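Local coordinates for PmbA-related protein (Thermotoga maritima, PDB 1VL4), which is probably a metallopeptidase of the peptidase U62 (PmbA/TldD) family and may modulate DNA gyrase, at residues 177-185 and 197-208; 274-282 and 413-422. One frame throughout, in Å; residues are numbered along the deposited sequence. Where two conformers were deposited one is given.

Contact 1: 177-185 and 197-208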
loop_
_atom_site.group_PDB
_atom_site.type_symbol
_atom_site.label_atom_id
_atom_site.label_comp_id
_atom_site.label_asym_id
_atom_site.label_seq_id
_atom_site.Cartn_x
_atom_site.Cartn_y
_atom_site.Cartn_z
ATOM N N MET A 177 0.910 -24.209 1.291
ATOM C CA MET A 177 -0.460 -23.842 0.853
ATOM C C MET A 177 -0.382 -23.413 -0.610
ATOM O O MET A 177 0.567 -22.722 -1.009
ATOM C CB MET A 177 -1.102 -22.691 1.708
ATOM C CG MET A 177 -0.683 -21.286 1.362
ATOM S SD MET A 177 -0.977 -20.795 -0.369
ATOM C CE MET A 177 -2.814 -20.598 -0.412
ATOM N N ASP A 178 -1.396 -23.773 -1.391
ATOM C CA ASP A 178 -1.534 -23.247 -2.721
ATOM C C ASP A 178 -2.984 -22.822 -3.012
ATOM O O ASP A 178 -3.887 -23.037 -2.185
ATOM C CB ASP A 178 -0.940 -24.183 -3.780
ATOM C CG ASP A 178 -1.721 -25.456 -4.000
ATOM O OD1 ASP A 178 -2.586 -25.869 -3.207
ATOM O OD2 ASP A 178 -1.398 -26.072 -5.002
ATOM N N GLY A 179 -3.177 -22.114 -4.125
ATOM C CA GLY A 179 -4.501 -21.654 -4.472
ATOM C C GLY A 179 -4.430 -20.621 -5.540
ATOM O O GLY A 179 -3.362 -20.295 -6.033
ATOM N N GLY A 180 -5.601 -20.160 -5.932
ATOM C CA GLY A 180 -5.745 -19.209 -7.032
ATOM C C GLY A 180 -7.094 -18.540 -6.984
ATOM O O GLY A 180 -7.965 -18.915 -6.185
ATOM N N PHE A 181 -7.274 -17.624 -7.921
ATOM C CA PHE A 181 -8.333 -16.580 -7.936
ATOM C C PHE A 181 -8.502 -16.202 -9.394
ATOM O O PHE A 181 -7.511 -16.117 -10.161
ATOM C CB PHE A 181 -7.776 -15.435 -7.057
ATOM C CG PHE A 181 -8.431 -14.105 -7.176
ATOM C CD1 PHE A 181 -9.508 -13.775 -6.331
ATOM C CD2 PHE A 181 -7.882 -13.102 -7.995
ATOM C CE1 PHE A 181 -10.088 -12.463 -6.363
ATOM C CE2 PHE A 181 -8.429 -11.825 -8.046
ATOM C CZ PHE A 181 -9.541 -11.488 -7.195
ATOM N N LEU A 182 -9.754 -16.031 -9.824
ATOM C CA LEU A 182 -10.068 -15.483 -11.099
ATOM C C LEU A 182 -11.201 -14.503 -10.869
ATOM O O LEU A 182 -12.177 -14.846 -10.191
ATOM C CB LEU A 182 -10.500 -16.562 -12.069
ATOM C CG LEU A 182 -10.735 -16.217 -13.530
ATOM C CD1 LEU A 182 -9.578 -15.483 -14.201
ATOM C CD2 LEU A 182 -11.093 -17.483 -14.332
ATOM N N PHE A 183 -11.056 -13.314 -11.456
ATOM C CA PHE A 183 -11.927 -12.167 -11.207
ATOM C C PHE A 183 -12.237 -11.545 -12.556
ATOM O O PHE A 183 -11.408 -11.498 -13.467
ATOM C CB PHE A 183 -11.247 -11.129 -10.276
ATOM C CG PHE A 183 -11.922 -9.721 -10.249
ATOM C CD1 PHE A 183 -12.949 -9.446 -9.331
ATOM C CD2 PHE A 183 -11.517 -8.711 -11.097
ATOM C CE1 PHE A 183 -13.543 -8.233 -9.275
ATOM C CE2 PHE A 183 -12.130 -7.482 -11.058
ATOM C CZ PHE A 183 -13.142 -7.234 -10.121
ATOM N N ALA A 184 -13.456 -11.046 -12.688
ATOM C CA ALA A 184 -13.845 -10.284 -13.857
ATOM C C ALA A 184 -14.761 -9.133 -13.464
ATOM O O ALA A 184 -15.572 -9.264 -12.524
ATOM C CB ALA A 184 -14.540 -11.177 -14.854
ATOM N N MET A 185 -14.621 -8.019 -14.174
ATOM C CA MET A 185 -15.496 -6.848 -13.980
ATOM C C MET A 185 -16.007 -6.375 -15.335
ATOM O O MET A 185 -15.215 -6.183 -16.279
ATOM C CB MET A 185 -14.761 -5.701 -13.243
ATOM C CG MET A 185 -15.721 -4.573 -12.791
ATOM S SD MET A 185 -15.029 -2.949 -13.104
ATOM C CE MET A 185 -16.437 -1.980 -13.627
ATOM N N SER A 197 -19.178 -7.094 -10.998
ATOM C CA SER A 197 -17.999 -7.954 -10.928
ATOM C C SER A 197 -18.305 -9.260 -10.227
ATOM O O SER A 197 -19.361 -9.422 -9.563
ATOM C CB SER A 197 -16.834 -7.227 -10.265
ATOM O OG SER A 197 -16.999 -7.015 -8.875
ATOM N N TRP A 198 -17.419 -10.229 -10.419
ATOM C CA TRP A 198 -17.534 -11.495 -9.723
ATOM C C TRP A 198 -16.136 -12.119 -9.632
ATOM O O TRP A 198 -15.316 -11.907 -10.517
ATOM C CB TRP A 198 -18.506 -12.432 -10.478
ATOM C CG TRP A 198 -18.970 -13.572 -9.643
ATOM C CD1 TRP A 198 -18.543 -14.851 -9.685
ATOM C CD2 TRP A 198 -19.921 -13.501 -8.578
ATOM N NE1 TRP A 198 -19.152 -15.590 -8.700
ATOM C CE2 TRP A 198 -20.027 -14.791 -8.028
ATOM C CE3 TRP A 198 -20.713 -12.474 -8.059
ATOM C CZ2 TRP A 198 -20.883 -15.086 -6.979
ATOM C CZ3 TRP A 198 -21.579 -12.770 -7.021
ATOM C CH2 TRP A 198 -21.655 -14.064 -6.500
ATOM N N TYR A 199 -15.897 -12.903 -8.581
ATOM C CA TYR A 199 -14.654 -13.660 -8.425
ATOM C C TYR A 199 -14.965 -15.025 -7.845
ATOM O O TYR A 199 -16.020 -15.242 -7.181
ATOM C CB TYR A 199 -13.648 -12.939 -7.496
ATOM C CG TYR A 199 -14.126 -12.803 -6.071
ATOM C CD1 TYR A 199 -13.882 -13.795 -5.104
ATOM C CD2 TYR A 199 -14.846 -11.696 -5.687
ATOM C CE1 TYR A 199 -14.406 -13.650 -3.777
ATOM C CE2 TYR A 199 -15.349 -11.556 -4.395
ATOM C CZ TYR A 199 -15.142 -12.527 -3.464
ATOM O OH TYR A 199 -15.664 -12.296 -2.215
ATOM N N GLU A 200 -14.055 -15.952 -8.091
ATOM C CA GLU A 200 -14.041 -17.233 -7.360
ATOM C C GLU A 200 -12.608 -17.415 -6.785
ATOM O O GLU A 200 -11.620 -17.035 -7.408
ATOM C CB GLU A 200 -14.425 -18.398 -8.283
ATOM C CG GLU A 200 -15.958 -18.595 -8.545
ATOM C CD GLU A 200 -16.332 -19.506 -9.784
ATOM O OE1 GLU A 200 -15.486 -20.297 -10.307
ATOM O OE2 GLU A 200 -17.530 -19.414 -10.214
ATOM N N LEU A 201 -12.540 -17.929 -5.556
ATOM C CA LEU A 201 -11.273 -18.409 -4.922
ATOM C C LEU A 201 -11.289 -19.923 -4.990
ATOM O O LEU A 201 -12.359 -20.535 -4.881
ATOM C CB LEU A 201 -11.201 -17.922 -3.481
ATOM C CG LEU A 201 -10.828 -16.452 -3.403
ATOM C CD1 LEU A 201 -11.449 -15.806 -2.167
ATOM C CD2 LEU A 201 -9.317 -16.289 -3.410
ATOM N N ALA A 202 -10.145 -20.529 -5.287
ATOM C CA ALA A 202 -10.046 -21.959 -5.442
ATOM C C ALA A 202 -8.692 -22.515 -4.971
ATOM O O ALA A 202 -7.645 -21.868 -5.071
ATOM C CB ALA A 202 -10.255 -22.321 -6.887
ATOM N N ARG A 203 -8.734 -23.757 -4.517
ATOM C CA ARG A 203 -7.541 -24.542 -4.169
ATOM C C ARG A 203 -7.001 -25.267 -5.410
ATOM O O ARG A 203 -5.810 -25.594 -5.524
ATOM C CB ARG A 203 -7.943 -25.538 -3.070
ATOM C CG ARG A 203 -6.773 -26.225 -2.460
ATOM C CD ARG A 203 -6.173 -25.533 -1.317
ATOM N NE ARG A 203 -7.085 -25.107 -0.220
ATOM C CZ ARG A 203 -6.682 -24.227 0.693
ATOM N NH1 ARG A 203 -5.435 -23.803 0.678
ATOM N NH2 ARG A 203 -7.473 -23.799 1.649
ATOM N N THR A 204 -7.882 -25.548 -6.372
ATOM C CA THR A 204 -7.458 -26.207 -7.596
ATOM C C THR A 204 -8.055 -25.479 -8.834
ATOM O O THR A 204 -9.090 -24.845 -8.716
ATOM C CB THR A 204 -7.926 -27.670 -7.567
ATOM O OG1 THR A 204 -7.334 -28.391 -8.656
ATOM C CG2 THR A 204 -9.400 -27.738 -7.725
ATOM N N PRO A 205 -7.401 -25.582 -10.002
ATOM C CA PRO A 205 -7.915 -24.897 -11.174
ATOM C C PRO A 205 -9.327 -25.365 -11.587
ATOM O O PRO A 205 -10.114 -24.591 -12.130
ATOM C CB PRO A 205 -6.898 -25.231 -12.257
ATOM C CG PRO A 205 -5.802 -25.884 -11.609
ATOM C CD PRO A 205 -6.106 -26.240 -10.259
ATOM N N GLU A 206 -9.648 -26.612 -11.256
ATOM C CA GLU A 206 -10.900 -27.258 -11.633
ATOM C C GLU A 206 -12.024 -26.589 -10.953
ATOM O O GLU A 206 -13.166 -26.662 -11.409
ATOM C CB GLU A 206 -10.893 -28.721 -11.172
ATOM C CG GLU A 206 -10.092 -29.618 -12.061
ATOM C CD GLU A 206 -8.611 -29.424 -11.948
ATOM O OE1 GLU A 206 -8.083 -29.208 -10.818
ATOM O OE2 GLU A 206 -7.971 -29.518 -13.013
ATOM N N ASP A 207 -11.737 -25.922 -9.845
ATOM C CA ASP A 207 -12.800 -25.234 -9.172
ATOM C C ASP A 207 -13.037 -23.808 -9.589
ATOM O O ASP A 207 -13.858 -23.123 -8.971
ATOM C CB ASP A 207 -12.575 -25.323 -7.703
ATOM C CG ASP A 207 -12.740 -26.770 -7.198
ATOM O OD1 ASP A 207 -13.307 -27.686 -7.938
ATOM O OD2 ASP A 207 -12.264 -26.967 -6.076
ATOM N N LEU A 208 -12.341 -23.386 -10.637
ATOM C CA LEU A 208 -12.568 -22.099 -11.256
ATOM C C LEU A 208 -13.368 -22.375 -12.500
ATOM O O LEU A 208 -13.016 -23.238 -13.272
ATOM C CB LEU A 208 -11.253 -21.400 -11.645
ATOM C CG LEU A 208 -10.353 -21.007 -10.454
ATOM C CD1 LEU A 208 -9.045 -20.394 -10.901
ATOM C CD2 LEU A 208 -11.019 -20.100 -9.449
HETATM O O HOH W 1 -3.681 -26.562 -6.699
#
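Ala184 and Trp198, Leu182 and Glu200, and Gly180 and Ala202 face each other as antiparallel hydrogen-bonded pairs, and each is closed by two backbone bonds; Ala184 N to Trp198 O, at 3.0 Å and 168°, is the straightest. Between them, at the non-hydrogen-bonded pairs, CA-H groups lean on carbonyls, as where Phe181 CA lies 3.4 Å from Glu200 O.

The apolar contacts on one face of the sheet are staggered. Phe183, its CG anti to the backbone N (chi1 165°), reaches past its own partner Tyr199, so that CE1 lies 3.6 Å from Ser197 CB while Tyr199 CB sits at the ring edge, 4.0 Å from CD1. Phe181 repeats the step: its CE1 meets Tyr199 CB at 3.8 Å, and CD1 touches Leu201 CD2. Replacing Phe183 with an alanine would probably open a gap over Ser197 and take from the Tyr199 methylene one of its two phenyl neighbours, leaving Phe181 as the other. The Tyr199 ring turns outward from the pairing and makes a cation-pi contact with Lys427.

These strands form a beta hairpin at one edge of a six-stranded antiparallel sheet, 194-202 being the outermost strand within the chain. On the other face Leu182 CB packs against Leu208 CD1, and helix 210-223 covers that side.

Polar side chains gather where the strand pairing ends. Arg203, bent at chi2 and chi3, gives a weak bond from NH1 to Asp178 O (3.3 Å, 131°), while its NE and NH2 bind the carbonyls of Pro289 and His288. The carboxylate of Asp178 accepts instead from the backbone N of Val120 and Gly121, and a water bridges Asp178 OD2 to Arg203 O, donating to both.

Contact 2: 274-282 and 413-422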
loop_
_atom_site.group_PDB
_atom_site.type_symbol
_atom_site.label_atom_id
_atom_site.label_comp_id
_atom_site.label_asym_id
_atom_site.label_seq_id
_atom_site.Cartn_x
_atom_site.Cartn_y
_atom_site.Cartn_z
ATOM N N GLN A 274 -24.590 -9.945 25.126
ATOM C CA GLN A 274 -25.242 -10.088 23.815
ATOM C C GLN A 274 -24.932 -8.952 22.868
ATOM O O GLN A 274 -25.661 -7.958 22.782
ATOM C CB GLN A 274 -26.753 -10.215 23.961
ATOM C CG GLN A 274 -27.167 -11.583 24.374
ATOM C CD GLN A 274 -27.826 -12.316 23.269
ATOM O OE1 GLN A 274 -27.288 -12.431 22.167
ATOM N NE2 GLN A 274 -29.032 -12.804 23.539
ATOM N N VAL A 275 -23.843 -9.119 22.150
ATOM C CA VAL A 275 -23.393 -8.128 21.209
ATOM C C VAL A 275 -24.169 -8.204 19.898
ATOM O O VAL A 275 -24.407 -7.199 19.216
ATOM C CB VAL A 275 -21.889 -8.304 20.989
ATOM C CG1 VAL A 275 -21.421 -7.633 19.714
ATOM C CG2 VAL A 275 -21.167 -7.753 22.190
ATOM N N GLY A 276 -24.533 -9.422 19.520
ATOM C CA GLY A 276 -25.321 -9.603 18.330
ATOM C C GLY A 276 -26.674 -10.205 18.599
ATOM O O GLY A 276 -26.997 -10.643 19.712
ATOM N N ASN A 277 -27.460 -10.246 17.540
ATOM C CA ASN A 277 -28.727 -10.972 17.549
ATOM C C ASN A 277 -28.473 -12.461 17.837
ATOM O O ASN A 277 -27.443 -12.985 17.458
ATOM C CB ASN A 277 -29.399 -10.811 16.200
ATOM C CG ASN A 277 -30.819 -11.238 16.223
ATOM O OD1 ASN A 277 -31.113 -12.426 16.150
ATOM N ND2 ASN A 277 -31.707 -10.287 16.348
ATOM N N PRO A 278 -29.369 -13.111 18.584
ATOM C CA PRO A 278 -29.294 -14.545 18.789
ATOM C C PRO A 278 -29.101 -15.387 17.544
ATOM O O PRO A 278 -28.484 -16.473 17.640
ATOM C CB PRO A 278 -30.617 -14.881 19.432
ATOM C CG PRO A 278 -30.903 -13.676 20.280
ATOM C CD PRO A 278 -30.426 -12.502 19.399
ATOM N N ALA A 279 -29.605 -14.889 16.402
ATOM C CA ALA A 279 -29.400 -15.539 15.100
ATOM C C ALA A 279 -27.949 -15.557 14.608
ATOM O O ALA A 279 -27.642 -16.287 13.680
ATOM C CB ALA A 279 -30.285 -14.908 14.043
ATOM N N VAL A 280 -27.050 -14.796 15.227
ATOM C CA VAL A 280 -25.747 -14.549 14.659
ATOM C C VAL A 280 -24.689 -15.309 15.452
ATOM O O VAL A 280 -24.540 -15.053 16.638
ATOM C CB VAL A 280 -25.412 -13.068 14.677
ATOM C CG1 VAL A 280 -23.887 -12.812 14.320
ATOM C CG2 VAL A 280 -26.318 -12.329 13.736
ATOM N N SER A 281 -24.004 -16.256 14.789
ATOM C CA SER A 281 -22.812 -16.897 15.342
ATOM C C SER A 281 -21.679 -16.678 14.359
ATOM O O SER A 281 -21.864 -16.866 13.153
ATOM C CB SER A 281 -23.015 -18.404 15.580
ATOM O OG SER A 281 -23.982 -18.677 16.601
ATOM N N ILE A 282 -20.507 -16.311 14.892
ATOM C CA ILE A 282 -19.345 -16.077 14.104
ATOM C C ILE A 282 -18.208 -16.885 14.743
ATOM O O ILE A 282 -17.933 -16.755 15.976
ATOM C CB ILE A 282 -18.964 -14.576 14.071
ATOM C CG1 ILE A 282 -20.122 -13.761 13.467
ATOM C CG2 ILE A 282 -17.725 -14.357 13.255
ATOM C CD1 ILE A 282 -19.904 -12.237 13.518
ATOM N N LEU A 413 -21.843 -2.887 15.161
ATOM C CA LEU A 413 -22.355 -3.665 16.285
ATOM C C LEU A 413 -23.874 -3.664 16.313
ATOM O O LEU A 413 -24.471 -4.703 16.551
ATOM C CB LEU A 413 -21.786 -3.205 17.627
ATOM C CG LEU A 413 -20.251 -3.356 17.762
ATOM C CD1 LEU A 413 -19.766 -3.010 19.190
ATOM C CD2 LEU A 413 -19.788 -4.739 17.329
ATOM N N ASP A 414 -24.484 -2.526 16.024
ATOM C CA ASP A 414 -25.938 -2.436 15.898
ATOM C C ASP A 414 -26.443 -3.272 14.729
ATOM O O ASP A 414 -27.468 -3.888 14.817
ATOM C CB ASP A 414 -26.380 -0.990 15.678
ATOM C CG ASP A 414 -26.243 -0.135 16.928
ATOM O OD1 ASP A 414 -26.579 -0.630 18.035
ATOM O OD2 ASP A 414 -25.817 1.037 16.795
ATOM N N LEU A 415 -25.729 -3.255 13.623
ATOM C CA LEU A 415 -26.009 -4.162 12.513
ATOM C C LEU A 415 -26.109 -5.620 12.979
ATOM O O LEU A 415 -27.084 -6.304 12.654
ATOM C CB LEU A 415 -24.914 -4.042 11.453
ATOM C CG LEU A 415 -25.234 -4.716 10.118
ATOM C CD1 LEU A 415 -24.679 -3.911 8.963
ATOM C CD2 LEU A 415 -24.725 -6.151 10.083
ATOM N N LEU A 416 -25.100 -6.073 13.741
ATOM C CA LEU A 416 -25.069 -7.413 14.288
ATOM C C LEU A 416 -26.289 -7.672 15.134
ATOM O O LEU A 416 -26.828 -8.786 15.093
ATOM C CB LEU A 416 -23.800 -7.692 15.127
ATOM C CG LEU A 416 -22.467 -7.743 14.369
ATOM C CD1 LEU A 416 -21.257 -7.901 15.318
ATOM C CD2 LEU A 416 -22.480 -8.819 13.289
ATOM N N ARG A 417 -26.717 -6.653 15.902
ATOM C CA ARG A 417 -27.921 -6.775 16.729
ATOM C C ARG A 417 -29.177 -6.955 15.905
ATOM O O ARG A 417 -30.098 -7.614 16.346
ATOM C CB ARG A 417 -28.158 -5.544 17.638
ATOM C CG ARG A 417 -27.165 -5.335 18.758
ATOM C CD ARG A 417 -27.362 -6.335 19.871
ATOM N NE ARG A 417 -28.531 -6.015 20.691
ATOM C CZ ARG A 417 -29.164 -6.880 21.480
ATOM N NH1 ARG A 417 -30.203 -6.464 22.183
ATOM N NH2 ARG A 417 -28.790 -8.160 21.548
ATOM N N LYS A 418 -29.222 -6.330 14.733
ATOM C CA LYS A 418 -30.407 -6.307 13.878
ATOM C C LYS A 418 -30.398 -7.365 12.788
ATOM O O LYS A 418 -31.271 -7.392 11.941
ATOM C CB LYS A 418 -30.535 -4.926 13.252
ATOM C CG LYS A 418 -30.843 -3.858 14.318
ATOM C CD LYS A 418 -31.170 -2.493 13.726
ATOM C CE LYS A 418 -29.966 -1.816 13.065
ATOM N NZ LYS A 418 -30.362 -0.431 12.609
ATOM N N ILE A 419 -29.415 -8.247 12.785
ATOM C CA ILE A 419 -29.522 -9.397 11.858
ATOM C C ILE A 419 -30.597 -10.363 12.416
ATOM O O ILE A 419 -30.397 -11.013 13.427
ATOM C CB ILE A 419 -28.179 -10.089 11.600
ATOM C CG1 ILE A 419 -27.257 -9.150 10.788
ATOM C CG2 ILE A 419 -28.399 -11.406 10.807
ATOM C CD1 ILE A 419 -25.746 -9.545 10.799
ATOM N N VAL A 420 -31.745 -10.407 11.763
ATOM C CA VAL A 420 -32.835 -11.238 12.245
ATOM C C VAL A 420 -32.939 -12.604 11.536
ATOM O O VAL A 420 -33.526 -13.525 12.075
ATOM C CB VAL A 420 -34.211 -10.458 12.190
ATOM C CG1 VAL A 420 -34.133 -9.208 13.046
ATOM C CG2 VAL A 420 -34.630 -10.101 10.760
ATOM N N LEU A 421 -32.378 -12.722 10.337
ATOM C CA LEU A 421 -32.336 -13.978 9.594
ATOM C C LEU A 421 -31.087 -14.088 8.761
ATOM O O LEU A 421 -30.662 -13.109 8.137
ATOM C CB LEU A 421 -33.510 -14.076 8.632
ATOM C CG LEU A 421 -34.900 -14.486 9.102
ATOM C CD1 LEU A 421 -35.857 -14.314 7.910
ATOM C CD2 LEU A 421 -34.918 -15.922 9.663
ATOM N N VAL A 422 -30.537 -15.308 8.723
ATOM C CA VAL A 422 -29.264 -15.623 8.079
ATOM C C VAL A 422 -29.514 -16.685 7.006
ATOM O O VAL A 422 -30.167 -17.683 7.253
ATOM C CB VAL A 422 -28.232 -16.112 9.119
ATOM C CG1 VAL A 422 -26.872 -16.376 8.509
ATOM C CG2 VAL A 422 -28.114 -15.072 10.280
#
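Asn277 binds the end of helix 412-417 with both its backbone and its side chain while also shaping its own loop. Its backbone N donates to Leu416 O almost straight (2.9 Å, 174°), although it approaches from above the carbonyl plane. The side chain swings out beside its own carbonyl carbon (chi1 -166°), which carries the amide over the helix end, where ND2 donates to Arg417 O at 3.1 Å, the acceptor lying in the amide plane. OD1 takes the N-H of Ala279 on an in-plane lone pair at 2.9 Å, an Asx turn within the type I beta turn from Asn277 to Val280. Flipping the amide would lose the ND2 and OD1 bonds, which therefore probably set its orientation.

Arg417 doubles back along the loop and brings CD to 3.1 Å from Val275 O. Beneath the turn Val280 CG2 lies across Ile419, 3.6 Å from CB; ahead of it, on the other side of Gly276, Val275 CG1 meets Leu413 CD2 at 4.1 Å.

The loop packs on the passage from helix 412-417 into strand 419-422, which pairs with strand 437-444. Inward, Val280 and Val422 both touch Leu348 of strand 345-348, and Leu416 reaches Leu310 of strand 307-311.

In the fold
The two contacts illustrate how regular and irregular chain can each be held in place. Contact 1 joins adjacent strands of a hairpin within the central PmbA/TldA region, contact 2 segments 131 residues apart in the C-terminal region. They share no helix or strand, and their centres stand 30 Å apart, with nearest atoms about 16 Å apart. Both are partly buried, but contact 1 lies nearer the centre of the chain and has no exposed residue among those touching, whereas contact 2 has two. Repeated backbone pairing carries the hairpin; the loop relies on a few specific bonds over an apolar base. Neither contact is touched by the second chain of the assembly.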